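Local atomic coordinates of polyketide biosynthesis enoyl-CoA isomerase PksI (Bacillus subtilis, PDB entry 4Q1K), a protein that decarboxylates the carrier-tethered 3-methylglutaconyl group to a 3-methylcrotonyl moiety during biosynthesis of the polyketide antibiotic bacillaene. Residues Ala33-Met39 and Tyr69-Thr75; Leu105-Leu110 and Met131-Asp136. The protein carries 1 engineered substitution. All coordinates share one frame; numbering follows the deposited sequence.

Overall arrangement
Both contacts belong to the crotonase-like fold of this homotrimeric decarboxylase, and their centres lie about 13 Å apart. Along the chain they come in series: interaction 1 pairs strands 34-39 and 71-75 of the mixed six-stranded sheet, and interaction 2 then brings the start of helix 108-111 against the C-terminal part of helix 127-133 and the residues that follow it. The two meet where Met39 SD packs at 3.8 Å from Met131 CE. Helix 50-65, the connection between the strands of interaction 1, also packs on Leu105 and Leu108 of interaction 2. Sheet and helical layer thus share a buried core, with interaction 2 nearer the centre of the chain and the active-site residue His249.

Interaction 1 (Ala33-Met39 and Tyr69-Thr75); sequences AIIQVKM and YKAVILT
Ile35 lies over the ring of Tyr69 while its backbone joins a parallel ladder with the strand that follows the tyrosine. Ile35 N donates to Ala71 O, Ile73 N to Ile35 O, Val37 N to Ile73 O and Thr75 N to Val37 O; Met39 N then closes the ladder on Thr75 O at 2.8 Å, nearly straight at 175°. At the other end Ala33 O takes a firm bond from Lys70 N (2.7 Å) and a weak one from Ala71 N. CA-H...O contacts fill the gaps, Val72 CA lying 3.2 Å from Ile35 O.

The CH-pi contact sets Ile35 CB 3.8 Å from the ring centroid of Tyr69, 8° off the normal. CG1 is anti to the backbone N (chi1 -174°), and the bend beyond it carries CD1 toward the phenol end, whose OH is hydrogen-bonded to Glu29 OE1. Ile35 CG2 meets Val72 CG2 at 3.7 Å, the two side chains lying side by side. On the same face Val37 CG1 touches Leu74 CD1 at 3.8 Å. Met39, bent at chi3, brings CE to within 4.0 Å of that same Leu74 methyl. Ile34 CG2 and Ile73 CD1 meet on the opposite face.

Helix 50-65 connects the two parallel strands in a beta-alpha-beta unit and packs on Ile35 and Val37, on one face of the sheet; helix 201-215 covers Ile34, Gln36 and Ile73 on the other. Strands 25-31 and 116-120 continue the sheet on either side.

Interaction 2 (Leu105-Leu110 and Met131-Asp136); sequences LYSLAL and MGLFAD
Phe134 packs against Tyr106 and Leu110 in the helical layer of the crotonase-like fold, where the type I turn Leu105-Leu108 leading into helix 108-111 meets the C-terminal part of helix 127-133 and the residues that follow it. The ring lies obliquely to both partners: its CD2 comes 3.0 Å from Tyr106 O, a tight approach, and CD1 lies 3.9 Å from Leu110 CB. A first torsion of -84° sets Phe134 CG anti to the carbonyl carbon and turns the ring toward this turn. Beside it, Ala109 directs its methyl across the contact, reaching Ala135 CA at 3.7 Å. Met131 touches the turn through its CG, 3.6 Å from Leu105 O, before the rest of its side chain leads away.

Farther out, helix 220-252 covers Tyr106, Leu110 and Phe134, and helix 161-169 also packs on Phe134. Lys227 joins the two segments by forming a salt bridge with Asp136 OD2 and a hydrogen bond with Ala109 O; OD2 also accepts from Val116 N. The side chain of Tyr106 is about 9 Å from that of the active-site His249. Between the segments a water grips three backbone atoms, donating to Tyr106 O and Met131 O and accepting from Ala109 N, each bond 2.8 Å long.

Interaction 1 (Ala33-Met39 and Tyr69-Thr75)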
loop_
_atom_site.group_PDB
_atom_site.type_symbol
_atom_site.label_atom_id
_atom_site.label_comp_id
_atom_site.label_asym_id
_atom_site.label_seq_id
_atom_site.Cartn_x
_atom_site.Cartn_y
_atom_site.Cartn_z
ATOM N N ALA B 33 32.064 -8.322 -4.268
ATOM C CA ALA B 33 30.926 -8.583 -3.363
ATOM C C ALA B 33 29.548 -8.665 -4.034
ATOM O O ALA B 33 28.530 -8.509 -3.329
ATOM C CB ALA B 33 30.883 -7.471 -2.275
ATOM N N ILE B 34 29.479 -8.852 -5.361
ATOM C CA ILE B 34 28.183 -8.943 -6.056
ATOM C C ILE B 34 28.215 -10.222 -6.887
ATOM O O ILE B 34 29.153 -10.403 -7.750
ATOM C CB ILE B 34 28.064 -7.787 -7.092
ATOM C CG1 ILE B 34 28.232 -6.464 -6.301
ATOM C CG2 ILE B 34 26.674 -7.873 -7.805
ATOM C CD1 ILE B 34 28.095 -5.194 -7.173
ATOM N N ILE B 35 27.165 -11.025 -6.716
ATOM C CA ILE B 35 27.060 -12.314 -7.409
ATOM C C ILE B 35 25.774 -12.228 -8.260
ATOM O O ILE B 35 24.713 -11.856 -7.743
ATOM C CB ILE B 35 27.020 -13.484 -6.381
ATOM C CG1 ILE B 35 27.065 -14.871 -7.027
ATOM C CG2 ILE B 35 25.851 -13.362 -5.388
ATOM C CD1 ILE B 35 28.265 -15.086 -7.871
ATOM N N GLN B 36 25.917 -12.594 -9.506
ATOM C CA GLN B 36 24.792 -12.666 -10.455
ATOM C C GLN B 36 24.396 -14.107 -10.679
ATOM O O GLN B 36 25.257 -14.976 -10.961
ATOM C CB GLN B 36 25.125 -11.919 -11.745
ATOM C CG GLN B 36 24.029 -12.005 -12.829
ATOM C CD GLN B 36 24.510 -11.241 -14.056
ATOM O OE1 GLN B 36 24.518 -10.033 -14.033
ATOM N NE2 GLN B 36 25.022 -11.921 -15.032
ATOM N N VAL B 37 23.103 -14.379 -10.460
ATOM C CA VAL B 37 22.509 -15.720 -10.719
ATOM C C VAL B 37 21.678 -15.613 -12.017
ATOM O O VAL B 37 20.642 -14.988 -12.017
ATOM C CB VAL B 37 21.650 -16.216 -9.541
ATOM C CG1 VAL B 37 20.995 -17.609 -9.813
ATOM C CG2 VAL B 37 22.511 -16.311 -8.255
ATOM N N LYS B 38 22.202 -16.139 -13.137
ATOM C CA LYS B 38 21.499 -15.979 -14.405
ATOM C C LYS B 38 20.833 -17.310 -14.768
ATOM O O LYS B 38 21.522 -18.305 -15.081
ATOM C CB LYS B 38 22.496 -15.672 -15.502
ATOM C CG LYS B 38 21.777 -15.548 -16.854
ATOM C CD LYS B 38 22.773 -15.067 -17.900
ATOM C CE LYS B 38 22.200 -15.061 -19.318
ATOM N NZ LYS B 38 23.349 -14.536 -20.099
ATOM N N MET B 39 19.517 -17.282 -14.883
ATOM C CA MET B 39 18.725 -18.469 -15.294
ATOM C C MET B 39 18.750 -18.521 -16.830
ATOM O O MET B 39 18.362 -17.535 -17.506
ATOM C CB MET B 39 17.271 -18.239 -14.845
ATOM C CG MET B 39 17.246 -18.206 -13.325
ATOM S SD MET B 39 15.586 -18.057 -12.663
ATOM C CE MET B 39 15.262 -16.299 -13.044
ATOM N N TYR B 69 29.409 -12.070 -0.073
ATOM C CA TYR B 69 28.699 -11.255 -1.025
ATOM C C TYR B 69 27.807 -10.285 -0.255
ATOM O O TYR B 69 27.362 -10.559 0.843
ATOM C CB TYR B 69 27.841 -12.017 -2.019
ATOM C CG TYR B 69 28.718 -12.861 -2.885
ATOM C CD1 TYR B 69 29.601 -12.265 -3.792
ATOM C CD2 TYR B 69 28.775 -14.239 -2.682
ATOM C CE1 TYR B 69 30.460 -13.048 -4.550
ATOM C CE2 TYR B 69 29.603 -15.026 -3.463
ATOM C CZ TYR B 69 30.449 -14.399 -4.378
ATOM O OH TYR B 69 31.280 -15.165 -5.165
ATOM N N LYS B 70 27.595 -9.122 -0.854
ATOM C CA LYS B 70 26.688 -8.103 -0.302
ATOM C C LYS B 70 25.334 -8.002 -1.042
ATOM O O LYS B 70 24.319 -7.480 -0.468
ATOM C CB LYS B 70 27.396 -6.704 -0.373
ATOM C CG LYS B 70 28.512 -6.618 0.742
ATOM C CD LYS B 70 29.433 -5.422 0.499
ATOM C CE LYS B 70 30.529 -5.351 1.585
ATOM N NZ LYS B 70 31.194 -4.039 1.300
ATOM N N ALA B 71 25.326 -8.434 -2.309
ATOM C CA ALA B 71 24.076 -8.342 -3.082
ATOM C C ALA B 71 24.075 -9.451 -4.088
ATOM O O ALA B 71 25.113 -9.774 -4.676
ATOM C CB ALA B 71 24.018 -6.997 -3.872
ATOM N N VAL B 72 22.878 -9.939 -4.366
ATOM C CA VAL B 72 22.685 -10.926 -5.382
ATOM C C VAL B 72 21.780 -10.361 -6.482
ATOM O O VAL B 72 20.775 -9.695 -6.161
ATOM C CB VAL B 72 21.904 -12.163 -4.807
ATOM C CG1 VAL B 72 21.580 -13.168 -5.926
ATOM C CG2 VAL B 72 22.637 -12.765 -3.563
ATOM N N ILE B 73 22.143 -10.579 -7.753
ATOM C CA ILE B 73 21.249 -10.220 -8.870
ATOM C C ILE B 73 20.737 -11.540 -9.481
ATOM O O ILE B 73 21.530 -12.316 -9.959
ATOM C CB ILE B 73 22.001 -9.433 -9.959
ATOM C CG1 ILE B 73 22.623 -8.119 -9.389
ATOM C CG2 ILE B 73 21.080 -9.152 -11.167
ATOM C CD1 ILE B 73 23.625 -7.458 -10.361
ATOM N N LEU B 74 19.427 -11.714 -9.442
ATOM C CA LEU B 74 18.718 -12.889 -10.004
ATOM C C LEU B 74 18.098 -12.410 -11.333
ATOM O O LEU B 74 17.349 -11.415 -11.360
ATOM C CB LEU B 74 17.611 -13.424 -9.072
ATOM C CG LEU B 74 16.701 -14.520 -9.611
ATOM C CD1 LEU B 74 17.621 -15.764 -9.868
ATOM C CD2 LEU B 74 15.685 -14.853 -8.529
ATOM N N THR B 75 18.461 -13.064 -12.445
ATOM C CA THR B 75 17.951 -12.544 -13.747
ATOM C C THR B 75 17.806 -13.674 -14.717
ATOM O O THR B 75 18.286 -14.814 -14.419
ATOM C CB THR B 75 18.928 -11.469 -14.330
ATOM O OG1 THR B 75 18.269 -10.714 -15.385
ATOM C CG2 THR B 75 20.300 -12.092 -14.875
#

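Interaction 2 (Leu105-Leu110 and Met131-Asp136)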
loop_
_atom_site.group_PDB
_atom_site.type_symbol
_atom_site.label_atom_id
_atom_site.label_comp_id
_atom_site.label_asym_id
_atom_site.label_seq_id
_atom_site.Cartn_x
_atom_site.Cartn_y
_atom_site.Cartn_z
ATOM N N LEU B 105 11.221 -23.295 -4.570
ATOM C CA LEU B 105 11.959 -22.313 -5.299
ATOM C C LEU B 105 11.345 -20.957 -4.939
ATOM O O LEU B 105 11.981 -19.943 -5.103
ATOM C CB LEU B 105 11.866 -22.538 -6.809
ATOM C CG LEU B 105 12.300 -23.927 -7.285
ATOM C CD1 LEU B 105 11.890 -24.221 -8.734
ATOM C CD2 LEU B 105 13.820 -23.958 -7.121
ATOM N N TYR B 106 10.105 -20.936 -4.446
ATOM C CA TYR B 106 9.422 -19.627 -4.276
ATOM C C TYR B 106 10.132 -18.731 -3.281
ATOM O O TYR B 106 10.146 -17.520 -3.459
ATOM C CB TYR B 106 7.949 -19.776 -3.822
ATOM C CG TYR B 106 7.721 -20.739 -2.689
ATOM C CD1 TYR B 106 7.516 -22.102 -2.962
ATOM C CD2 TYR B 106 7.630 -20.285 -1.359
ATOM C CE1 TYR B 106 7.297 -22.999 -1.948
ATOM C CE2 TYR B 106 7.426 -21.179 -0.341
ATOM C CZ TYR B 106 7.248 -22.543 -0.672
ATOM O OH TYR B 106 7.051 -23.468 0.308
ATOM N N SER B 107 10.740 -19.319 -2.257
ATOM C CA SER B 107 11.254 -18.484 -1.165
ATOM C C SER B 107 12.784 -18.361 -1.205
ATOM O O SER B 107 13.388 -17.902 -0.271
ATOM C CB SER B 107 10.812 -18.984 0.187
ATOM O OG SER B 107 11.378 -20.235 0.523
ATOM N N LEU B 108 13.414 -18.792 -2.298
ATOM C CA LEU B 108 14.860 -18.632 -2.393
ATOM C C LEU B 108 15.358 -17.245 -2.021
ATOM O O LEU B 108 16.373 -17.152 -1.297
ATOM C CB LEU B 108 15.371 -18.917 -3.833
ATOM C CG LEU B 108 15.264 -20.412 -4.284
ATOM C CD1 LEU B 108 15.506 -20.486 -5.779
ATOM C CD2 LEU B 108 16.255 -21.283 -3.532
ATOM N N ALA B 109 14.749 -16.152 -2.560
ATOM C CA ALA B 109 15.384 -14.891 -2.358
ATOM C C ALA B 109 15.088 -14.354 -0.940
ATOM O O ALA B 109 15.869 -13.627 -0.372
ATOM C CB ALA B 109 14.849 -13.888 -3.409
ATOM N N LEU B 110 13.932 -14.689 -0.388
ATOM C CA LEU B 110 13.570 -14.369 0.989
ATOM C C LEU B 110 14.498 -15.092 1.977
ATOM O O LEU B 110 14.855 -14.514 2.999
ATOM C CB LEU B 110 12.084 -14.727 1.245
ATOM C CG LEU B 110 11.680 -14.520 2.742
ATOM C CD1 LEU B 110 11.698 -13.053 3.086
ATOM C CD2 LEU B 110 10.268 -15.037 2.940
ATOM N N MET B 131 8.353 -16.082 -7.656
ATOM C CA MET B 131 9.718 -16.251 -7.127
ATOM C C MET B 131 10.476 -14.922 -7.139
ATOM O O MET B 131 11.211 -14.603 -6.147
ATOM C CB MET B 131 10.491 -17.314 -7.947
ATOM C CG MET B 131 11.978 -17.318 -7.518
ATOM S SD MET B 131 12.854 -18.518 -8.619
ATOM C CE MET B 131 12.782 -17.605 -10.162
ATOM N N GLY B 132 10.290 -14.101 -8.200
ATOM C CA GLY B 132 10.954 -12.814 -8.305
ATOM C C GLY B 132 10.426 -11.830 -7.275
ATOM O O GLY B 132 11.189 -11.067 -6.734
ATOM N N LEU B 133 9.143 -11.911 -6.961
ATOM C CA LEU B 133 8.524 -10.939 -6.019
ATOM C C LEU B 133 9.027 -11.120 -4.605
ATOM O O LEU B 133 8.882 -10.199 -3.751
ATOM C CB LEU B 133 6.973 -11.071 -6.007
ATOM C CG LEU B 133 6.339 -10.732 -7.335
ATOM C CD1 LEU B 133 4.824 -11.004 -7.162
ATOM C CD2 LEU B 133 6.563 -9.233 -7.662
ATOM N N PHE B 134 9.595 -12.298 -4.241
ATOM C CA PHE B 134 10.181 -12.435 -2.927
ATOM C C PHE B 134 11.538 -11.817 -2.774
ATOM O O PHE B 134 12.090 -11.785 -1.678
ATOM C CB PHE B 134 10.340 -13.910 -2.611
ATOM C CG PHE B 134 9.058 -14.545 -2.057
ATOM C CD1 PHE B 134 8.710 -14.364 -0.703
ATOM C CD2 PHE B 134 8.202 -15.298 -2.887
ATOM C CE1 PHE B 134 7.523 -14.905 -0.172
ATOM C CE2 PHE B 134 7.073 -15.908 -2.362
ATOM C CZ PHE B 134 6.714 -15.681 -0.999
ATOM N N ALA B 135 12.105 -11.302 -3.860
ATOM C CA ALA B 135 13.412 -10.537 -3.770
ATOM C C ALA B 135 13.153 -9.171 -3.116
ATOM O O ALA B 135 12.026 -8.718 -2.971
ATOM C CB ALA B 135 13.975 -10.314 -5.177
ATOM N N ASP B 136 14.220 -8.577 -2.523
ATOM C CA ASP B 136 14.052 -7.392 -1.675
ATOM C C ASP B 136 13.850 -6.193 -2.603
ATOM O O ASP B 136 13.204 -5.236 -2.240
ATOM C CB ASP B 136 15.408 -7.202 -0.961
ATOM C CG ASP B 136 15.727 -8.431 -0.100
ATOM O OD1 ASP B 136 14.943 -8.668 0.887
ATOM O OD2 ASP B 136 16.528 -9.285 -0.531
HETATM O O HOH W 1 12.495 -16.191 -4.229
#